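Local coordinates for uncharacterized protein (Bacteroides eggerthii, PDB 4FTD) that is of unknown function but folds as a six-bladed beta-propeller with an immunoglobulin-like domain, and may act in carbohydrate metabolism, at residues R139-D144 with N193-L197; G200-S205 with K216-E221. All coordinates share one frame; numbering follows the deposited sequence.

Contact 1: R139-D144 with N193-L197; sequences RCASYD and NMGAL
Ser-142 and Leu-197 are joined by a nearly straight hydrogen bond between these two strands. The amide N of Leu-197 points at Ser-142 OG over 3.1 Å, with an N-H...O angle of 176°. The hydroxyl reaches across because OG stands anti to the backbone N (chi1 -180°). Ser-142 OG is also hydrogen-bonded to Asp-415 OD2 and accepts a hydrogen bond from a water that also donates to Leu-197 O. Asp-415 OD2 further accepts from the amide of Tyr-143, so one carboxylate fixes both residues.

Two residues back, Cys-140 repeats the pattern with a poorer acceptor. Gly-195 N approaches Cys-140 SG at 3.4 Å, a weak hydrogen bond. Gly-195 O also lies 3.3 Å from the same SG.

At the other end water takes over. One water accepts from Arg-139 N and lies within hydrogen-bonding distance of Asn-193 O. A second accepts from Arg-139 NH1, in the guanidinium plane, and from Asn-193 ND2. Arg-139 NE is satisfied by Asn-136 O, and Asn-193 ND2 also bonds Gly-246 O. The selenomethionine Met-194 bends back on itself, which brings CE to 3.5 Å from Arg-139 CB.

Leu-197 CD1 packs 3.9 Å from Asp-144 CG, the two side chains crossing at about a right angle. The carboxylate oxygen OD1 of Asp-144 accepts from the amides of Glu-146 and His-147.

The strands run parallel, 8° apart, but no direct backbone-to-backbone hydrogen bond joins them. Each belongs to its own four-stranded antiparallel sheet. A classic beta bulge sets both Asn-193 and Met-194 opposite Ser-205 of the next strand. Side chains and waters thus join the first strands of two successive blades, as expected for the inner strands of a beta-propeller.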
ATOM      1  N   ARG A 139      -5.673  10.650 -18.169  1.00 32.53           N
ATOM      2  CA  ARG A 139      -5.034  11.235 -16.960  1.00 35.13           C
ATOM      3  C   ARG A 139      -5.415  10.538 -15.677  1.00 35.82           C
ATOM      4  O   ARG A 139      -5.008  10.928 -14.580  1.00 37.24           O
ATOM      5  CB  ARG A 139      -5.397  12.709 -16.872  1.00 36.50           C
ATOM      6  CG  ARG A 139      -4.913  13.466 -18.075  1.00 38.36           C
ATOM      7  CD  ARG A 139      -5.129  14.964 -17.958  1.00 37.56           C
ATOM      8  NE  ARG A 139      -4.712  15.567 -19.240  1.00 37.45           N
ATOM      9  CZ  ARG A 139      -4.621  16.878 -19.453  1.00 43.50           C
ATOM     10  NH1 ARG A 139      -4.876  17.727 -18.493  1.00 41.79           N
ATOM     11  NH2 ARG A 139      -4.283  17.345 -20.636  1.00 43.22           N
ATOM     12  N   CYS A 140      -6.155   9.444 -15.797  1.00 35.33           N
ATOM     13  CA  CYS A 140      -6.621   8.741 -14.637  1.00 36.32           C
ATOM     14  C   CYS A 140      -6.908   7.277 -14.895  1.00 38.05           C
ATOM     15  O   CYS A 140      -7.508   6.930 -15.896  1.00 34.40           O
ATOM     16  CB  CYS A 140      -7.912   9.365 -14.172  1.00 41.92           C
ATOM     17  SG  CYS A 140      -8.556   8.860 -12.545  1.00 39.35           S
ATOM     18  N   ALA A 141      -6.527   6.462 -13.926  1.00 36.30           N
ATOM     19  CA  ALA A 141      -6.844   5.051 -13.850  1.00 37.58           C
ATOM     20  C   ALA A 141      -7.099   4.708 -12.384  1.00 37.83           C
ATOM     21  O   ALA A 141      -6.599   5.375 -11.482  1.00 40.14           O
ATOM     22  CB  ALA A 141      -5.694   4.187 -14.471  1.00 35.28           C
ATOM     23  N   SER A 142      -7.928   3.700 -12.140  1.00 37.15           N
ATOM     24  CA  SER A 142      -8.277   3.263 -10.815  1.00 38.85           C
ATOM     25  C   SER A 142      -8.376   1.711 -10.815  1.00 39.15           C
ATOM     26  O   SER A 142      -8.451   1.102 -11.862  1.00 39.93           O
ATOM     27  CB  SER A 142      -9.595   3.922 -10.383  1.00 37.02           C
ATOM     28  OG  SER A 142     -10.002   3.537  -9.069  1.00 40.47           O
ATOM     29  N   TYR A 143      -8.290   1.110  -9.641  1.00 35.59           N
ATOM     30  CA  TYR A 143      -8.206  -0.351  -9.476  1.00 38.57           C
ATOM     31  C   TYR A 143      -8.930  -0.773  -8.224  1.00 43.12           C
ATOM     32  O   TYR A 143      -8.887  -0.076  -7.250  1.00 37.93           O
ATOM     33  CB  TYR A 143      -6.749  -0.742  -9.403  1.00 41.34           C
ATOM     34  CG  TYR A 143      -6.393  -2.084  -8.765  1.00 42.50           C
ATOM     35  CD1 TYR A 143      -6.095  -2.163  -7.397  1.00 44.24           C
ATOM     36  CD2 TYR A 143      -6.239  -3.225  -9.523  1.00 38.94           C
ATOM     37  CE1 TYR A 143      -5.724  -3.351  -6.806  1.00 44.80           C
ATOM     38  CE2 TYR A 143      -5.826  -4.430  -8.932  1.00 41.71           C
ATOM     39  CZ  TYR A 143      -5.581  -4.466  -7.571  1.00 45.01           C
ATOM     40  OH  TYR A 143      -5.217  -5.599  -6.964  1.00 45.26           O
ATOM     41  N   ASP A 144      -9.609  -1.900  -8.257  1.00 41.63           N
ATOM     42  CA  ASP A 144     -10.269  -2.431  -7.081  1.00 47.56           C
ATOM     43  C   ASP A 144     -10.027  -3.933  -6.871  1.00 49.18           C
ATOM     44  O   ASP A 144     -10.742  -4.539  -6.116  1.00 47.42           O
ATOM     45  CB  ASP A 144     -11.769  -2.161  -7.171  1.00 42.88           C
ATOM     46  CG  ASP A 144     -12.444  -2.911  -8.301  1.00 45.85           C
ATOM     47  OD1 ASP A 144     -11.788  -3.672  -9.052  1.00 42.70           O
ATOM     48  OD2 ASP A 144     -13.647  -2.699  -8.464  1.00 43.77           O
ATOM     49  N   ASN A 193     -12.550  13.133 -17.301  1.00 34.89           N
ATOM     50  CA  ASN A 193     -11.164  13.361 -16.964  1.00 32.39           C
ATOM     51  C   ASN A 193     -10.740  12.520 -15.793  1.00 35.99           C
ATOM     52  O   ASN A 193      -9.915  11.640 -15.961  1.00 33.54           O
ATOM     53  CB  ASN A 193     -10.923  14.833 -16.716  1.00 30.72           C
ATOM     54  CG  ASN A 193      -9.429  15.199 -16.687  1.00 39.54           C
ATOM     55  OD1 ASN A 193      -8.688  14.760 -17.561  1.00 36.53           O
ATOM     56  ND2 ASN A 193      -8.990  16.020 -15.712  1.00 33.67           N
HETATM   57  N   MSE A 194     -11.324  12.719 -14.602  1.00 36.05           N
HETATM   58  CA  MSE A 194     -10.992  11.849 -13.434  1.00 36.05           C
HETATM   59  C   MSE A 194     -12.093  10.809 -13.273  1.00 35.87           C
HETATM   60  O   MSE A 194     -13.149  10.939 -13.827  1.00 36.34           O
HETATM   61  CB  MSE A 194     -10.918  12.678 -12.152  1.00 35.03           C
HETATM   62  CG  MSE A 194      -9.834  13.700 -12.178  1.00 37.76           C
HETATM   63 SE   MSE A 194      -8.026  12.812 -12.168  0.75 44.97          SE
HETATM   64  CE  MSE A 194      -7.293  13.267 -13.952  1.00 37.62           C
ATOM     65  N   GLY A 195     -11.826   9.781 -12.482  1.00 33.99           N
ATOM     66  CA  GLY A 195     -12.875   8.836 -12.112  1.00 30.20           C
ATOM     67  C   GLY A 195     -12.328   7.872 -11.075  1.00 32.37           C
ATOM     68  O   GLY A 195     -11.164   7.981 -10.691  1.00 36.32           O
ATOM     69  N   ALA A 196     -13.112   6.873 -10.737  1.00 34.19           N
ATOM     70  CA  ALA A 196     -12.731   5.929  -9.706  1.00 34.64           C
ATOM     71  C   ALA A 196     -13.651   4.709  -9.802  1.00 34.16           C
ATOM     72  O   ALA A 196     -14.827   4.803 -10.189  1.00 39.99           O
ATOM     73  CB  ALA A 196     -12.850   6.597  -8.319  1.00 39.91           C
ATOM     74  N   LEU A 197     -13.103   3.593  -9.363  1.00 34.51           N
ATOM     75  CA  LEU A 197     -13.806   2.364  -9.068  1.00 39.53           C
ATOM     76  C   LEU A 197     -13.980   2.284  -7.540  1.00 39.17           C
ATOM     77  O   LEU A 197     -13.018   2.334  -6.792  1.00 40.56           O
ATOM     78  CB  LEU A 197     -12.986   1.179  -9.532  1.00 39.27           C
ATOM     79  CG  LEU A 197     -13.010   0.732 -10.956  1.00 48.29           C
ATOM     80  CD1 LEU A 197     -11.926  -0.354 -11.200  1.00 43.89           C
ATOM     81  CD2 LEU A 197     -14.399   0.203 -11.289  1.00 53.12           C
TER
HETATM   82  O   HOH W   1      -8.475  11.074 -18.208  1.00 35.29           O
HETATM   83  O   HOH W   2      -6.183  17.267 -15.615  1.00 39.47           O
HETATM   84  O   HOH W   3     -10.787   4.060  -6.017  1.00 46.05           O

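Contact 2: G200-S205 with K216-E221; sequences GHVYLS and KIYYWE
His-201 lies under the hydroxyl of Tyr-219. Tyr-219 OH sits over the centre of the imidazole, 3.1 Å above its plane. The ring edge is held separately: His-201 ND1 donates to Glu-221 O over 2.9 Å, on a carbonyl lone pair and in the ring plane. Tyr-219 OH donates to Glu-221 OE1 from above the carboxylate plane.

Tyr-219 also turns its edge to the face of Tyr-203, a T-shaped pair with planes at 70°. Tyr-219 CD1 is 3.7 Å from Tyr-203 CZ. With CG anti to the backbone N (chi1 174°), Tyr-219 can lean on both rings.

The other face of the sheet carries Val-202, Leu-204 and Trp-220. Trp-220 CB meets Val-202 CB at 3.9 Å, and Trp-220 CZ3 lies 3.7 Å from Leu-204 CG.

Backbone bonds set these positions. Val-202 with Trp-220 and Leu-204 with Tyr-218 are hydrogen-bonded pairs, two bonds each. Farther out, Tyr-203 OH bonds His-279 O, and Trp-220 NE1 donates to Asp-181 O. His-279 also meets the His-201 ring. This is an antiparallel beta hairpin, forming the second and third strands of a four-stranded propeller blade.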
ATOM      1  N   GLY A 200     -17.497  -1.538  -6.372  1.00 41.12           N
ATOM      2  CA  GLY A 200     -17.966  -2.170  -7.598  1.00 41.84           C
ATOM      3  C   GLY A 200     -18.660  -1.238  -8.608  1.00 44.60           C
ATOM      4  O   GLY A 200     -19.166  -1.718  -9.610  1.00 50.61           O
ATOM      5  N   HIS A 201     -18.715   0.064  -8.321  1.00 43.38           N
ATOM      6  CA  HIS A 201     -19.325   1.045  -9.207  1.00 42.05           C
ATOM      7  C   HIS A 201     -18.255   1.889  -9.872  1.00 40.92           C
ATOM      8  O   HIS A 201     -17.169   2.048  -9.336  1.00 44.19           O
ATOM      9  CB  HIS A 201     -20.208   1.997  -8.388  1.00 43.34           C
ATOM     10  CG  HIS A 201     -21.116   1.291  -7.440  1.00 45.91           C
ATOM     11  ND1 HIS A 201     -21.977   0.289  -7.842  1.00 49.30           N
ATOM     12  CD2 HIS A 201     -21.271   1.408  -6.107  1.00 49.75           C
ATOM     13  CE1 HIS A 201     -22.626  -0.175  -6.789  1.00 49.39           C
ATOM     14  NE2 HIS A 201     -22.233   0.503  -5.727  1.00 49.32           N
ATOM     15  N   VAL A 202     -18.597   2.479 -11.010  1.00 39.66           N
ATOM     16  CA  VAL A 202     -17.733   3.428 -11.673  1.00 36.99           C
ATOM     17  C   VAL A 202     -18.289   4.846 -11.496  1.00 36.37           C
ATOM     18  O   VAL A 202     -19.505   5.090 -11.612  1.00 39.15           O
ATOM     19  CB  VAL A 202     -17.583   3.115 -13.160  1.00 47.84           C
ATOM     20  CG1 VAL A 202     -16.668   4.149 -13.816  1.00 41.10           C
ATOM     21  CG2 VAL A 202     -17.070   1.690 -13.316  1.00 42.74           C
ATOM     22  N   TYR A 203     -17.381   5.759 -11.172  1.00 35.48           N
ATOM     23  CA  TYR A 203     -17.658   7.173 -11.149  1.00 38.26           C
ATOM     24  C   TYR A 203     -16.740   7.866 -12.130  1.00 37.99           C
ATOM     25  O   TYR A 203     -15.552   7.582 -12.124  1.00 38.11           O
ATOM     26  CB  TYR A 203     -17.327   7.747  -9.790  1.00 37.15           C
ATOM     27  CG  TYR A 203     -18.233   7.278  -8.669  1.00 37.44           C
ATOM     28  CD1 TYR A 203     -18.019   6.033  -8.041  1.00 39.38           C
ATOM     29  CD2 TYR A 203     -19.297   8.037  -8.265  1.00 42.90           C
ATOM     30  CE1 TYR A 203     -18.884   5.590  -7.025  1.00 40.81           C
ATOM     31  CE2 TYR A 203     -20.119   7.619  -7.245  1.00 36.21           C
ATOM     32  CZ  TYR A 203     -19.900   6.400  -6.626  1.00 41.30           C
ATOM     33  OH  TYR A 203     -20.763   5.938  -5.661  1.00 41.99           O
ATOM     34  N   LEU A 204     -17.270   8.793 -12.923  1.00 34.57           N
ATOM     35  CA  LEU A 204     -16.452   9.682 -13.729  1.00 39.60           C
ATOM     36  C   LEU A 204     -16.896  11.124 -13.509  1.00 33.16           C
ATOM     37  O   LEU A 204     -18.050  11.384 -13.271  1.00 36.86           O
ATOM     38  CB  LEU A 204     -16.550   9.353 -15.219  1.00 36.62           C
ATOM     39  CG  LEU A 204     -16.099   8.003 -15.807  1.00 39.39           C
ATOM     40  CD1 LEU A 204     -16.220   8.049 -17.307  1.00 36.96           C
ATOM     41  CD2 LEU A 204     -14.685   7.656 -15.403  1.00 32.79           C
ATOM     42  N   SER A 205     -15.969  12.073 -13.697  1.00 36.19           N
ATOM     43  CA  SER A 205     -16.288  13.470 -13.627  1.00 36.58           C
ATOM     44  C   SER A 205     -15.732  14.209 -14.848  1.00 34.55           C
ATOM     45  O   SER A 205     -14.645  13.861 -15.334  1.00 37.00           O
ATOM     46  CB  SER A 205     -15.763  14.075 -12.339  1.00 34.03           C
ATOM     47  OG  SER A 205     -14.379  13.745 -12.079  1.00 37.85           O
ATOM     48  N   LYS A 216     -19.929  17.781 -14.266  1.00 38.06           N
ATOM     49  CA  LYS A 216     -20.828  16.655 -14.173  1.00 39.13           C
ATOM     50  C   LYS A 216     -20.137  15.469 -13.580  1.00 37.12           C
ATOM     51  O   LYS A 216     -18.916  15.327 -13.745  1.00 34.86           O
ATOM     52  CB  LYS A 216     -21.396  16.354 -15.562  1.00 37.86           C
ATOM     53  CG  LYS A 216     -22.167  17.536 -16.149  1.00 41.43           C
ATOM     54  CD  LYS A 216     -22.693  17.275 -17.544  1.00 38.89           C
ATOM     55  CE  LYS A 216     -23.878  16.355 -17.488  1.00 41.48           C
ATOM     56  NZ  LYS A 216     -24.291  16.021 -18.859  1.00 38.20           N
ATOM     57  N   ILE A 217     -20.901  14.683 -12.829  1.00 36.38           N
ATOM     58  CA  ILE A 217     -20.467  13.429 -12.227  1.00 36.05           C
ATOM     59  C   ILE A 217     -21.458  12.360 -12.688  1.00 32.58           C
ATOM     60  O   ILE A 217     -22.691  12.545 -12.620  1.00 39.41           O
ATOM     61  CB  ILE A 217     -20.423  13.463 -10.700  1.00 36.26           C
ATOM     62  CG1 ILE A 217     -19.596  14.688 -10.217  1.00 33.89           C
ATOM     63  CG2 ILE A 217     -19.881  12.175 -10.117  1.00 32.87           C
ATOM     64  CD1 ILE A 217     -19.600  14.894  -8.716  1.00 36.38           C
ATOM     65  N   TYR A 218     -20.877  11.286 -13.181  1.00 35.19           N
ATOM     66  CA  TYR A 218     -21.582  10.159 -13.705  1.00 32.91           C
ATOM     67  C   TYR A 218     -21.290   8.890 -12.892  1.00 35.07           C
ATOM     68  O   TYR A 218     -20.184   8.725 -12.346  1.00 37.66           O
ATOM     69  CB  TYR A 218     -21.120   9.921 -15.124  1.00 35.12           C
ATOM     70  CG  TYR A 218     -21.353  11.094 -16.069  1.00 32.58           C
ATOM     71  CD1 TYR A 218     -20.401  12.092 -16.208  1.00 34.85           C
ATOM     72  CD2 TYR A 218     -22.537  11.186 -16.824  1.00 38.19           C
ATOM     73  CE1 TYR A 218     -20.570  13.142 -17.117  1.00 37.85           C
ATOM     74  CE2 TYR A 218     -22.734  12.237 -17.721  1.00 40.56           C
ATOM     75  CZ  TYR A 218     -21.752  13.217 -17.856  1.00 38.50           C
ATOM     76  OH  TYR A 218     -21.905  14.212 -18.760  1.00 39.00           O
ATOM     77  N   TYR A 219     -22.271   7.967 -12.923  1.00 37.81           N
ATOM     78  CA  TYR A 219     -22.256   6.749 -12.148  1.00 39.63           C
ATOM     79  C   TYR A 219     -22.719   5.553 -12.973  1.00 38.02           C
ATOM     80  O   TYR A 219     -23.735   5.643 -13.691  1.00 40.39           O
ATOM     81  CB  TYR A 219     -23.222   6.942 -10.957  1.00 37.09           C
ATOM     82  CG  TYR A 219     -23.475   5.721 -10.062  1.00 37.41           C
ATOM     83  CD1 TYR A 219     -22.656   5.445  -8.972  1.00 41.49           C
ATOM     84  CD2 TYR A 219     -24.598   4.927 -10.236  1.00 39.03           C
ATOM     85  CE1 TYR A 219     -22.913   4.372  -8.136  1.00 39.05           C
ATOM     86  CE2 TYR A 219     -24.844   3.846  -9.408  1.00 41.46           C
ATOM     87  CZ  TYR A 219     -23.992   3.577  -8.358  1.00 45.48           C
ATOM     88  OH  TYR A 219     -24.215   2.516  -7.512  1.00 42.83           O
ATOM     89  N   TRP A 220     -21.996   4.438 -12.841  1.00 39.65           N
ATOM     90  CA  TRP A 220     -22.369   3.163 -13.416  1.00 41.28           C
ATOM     91  C   TRP A 220     -22.494   2.168 -12.283  1.00 44.42           C
ATOM     92  O   TRP A 220     -21.513   1.918 -11.552  1.00 40.92           O
ATOM     93  CB  TRP A 220     -21.275   2.652 -14.372  1.00 43.52           C
ATOM     94  CG  TRP A 220     -21.266   3.344 -15.679  1.00 39.20           C
ATOM     95  CD1 TRP A 220     -21.761   2.867 -16.868  1.00 41.36           C
ATOM     96  CD2 TRP A 220     -20.692   4.613 -15.960  1.00 37.58           C
ATOM     97  NE1 TRP A 220     -21.583   3.795 -17.859  1.00 40.79           N
ATOM     98  CE2 TRP A 220     -20.904   4.871 -17.333  1.00 38.75           C
ATOM     99  CE3 TRP A 220     -20.044   5.586 -15.177  1.00 34.85           C
ATOM    100  CZ2 TRP A 220     -20.475   6.045 -17.940  1.00 38.99           C
ATOM    101  CZ3 TRP A 220     -19.610   6.746 -15.795  1.00 38.63           C
ATOM    102  CH2 TRP A 220     -19.829   6.965 -17.151  1.00 36.51           C
ATOM    103  N   GLU A 221     -23.679   1.609 -12.125  1.00 43.91           N
ATOM    104  CA  GLU A 221     -23.940   0.622 -11.071  1.00 43.17           C
ATOM    105  C   GLU A 221     -23.059  -0.605 -11.255  1.00 47.55           C
ATOM    106  O   GLU A 221     -22.435  -1.098 -10.317  1.00 48.05           O
ATOM    107  CB  GLU A 221     -25.427   0.214 -11.124  1.00 50.14           C
ATOM    108  CG  GLU A 221     -25.886  -0.815 -10.096  1.00 60.79           C
ATOM    109  CD  GLU A 221     -26.027  -0.273  -8.682  1.00 73.68           C
ATOM    110  OE1 GLU A 221     -26.372   0.927  -8.486  1.00 72.73           O
ATOM    111  OE2 GLU A 221     -25.818  -1.075  -7.744  1.00 87.22           O
TER

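Overall arrangement
From the N terminus, the chain first forms the eight-stranded sheet of residues 17-106, then enters the propeller. Contact 1 closes a loop of 48 residues, which takes in the rest of the sheet that begins with strand 138-143. It brings strand 190-198 beside that strand and so ties two sheets together. Contact 2 opens only after contact 1 has closed. It spans just 10 residues and stays within one sheet. The contacts are in series, neither nested nor crossed. Strands 190-198 and 201-207 are neighbours and join them directly: Leu-197 packs on Val-202, and Gly-195 on Leu-204. The two centres are about 10 Å apart.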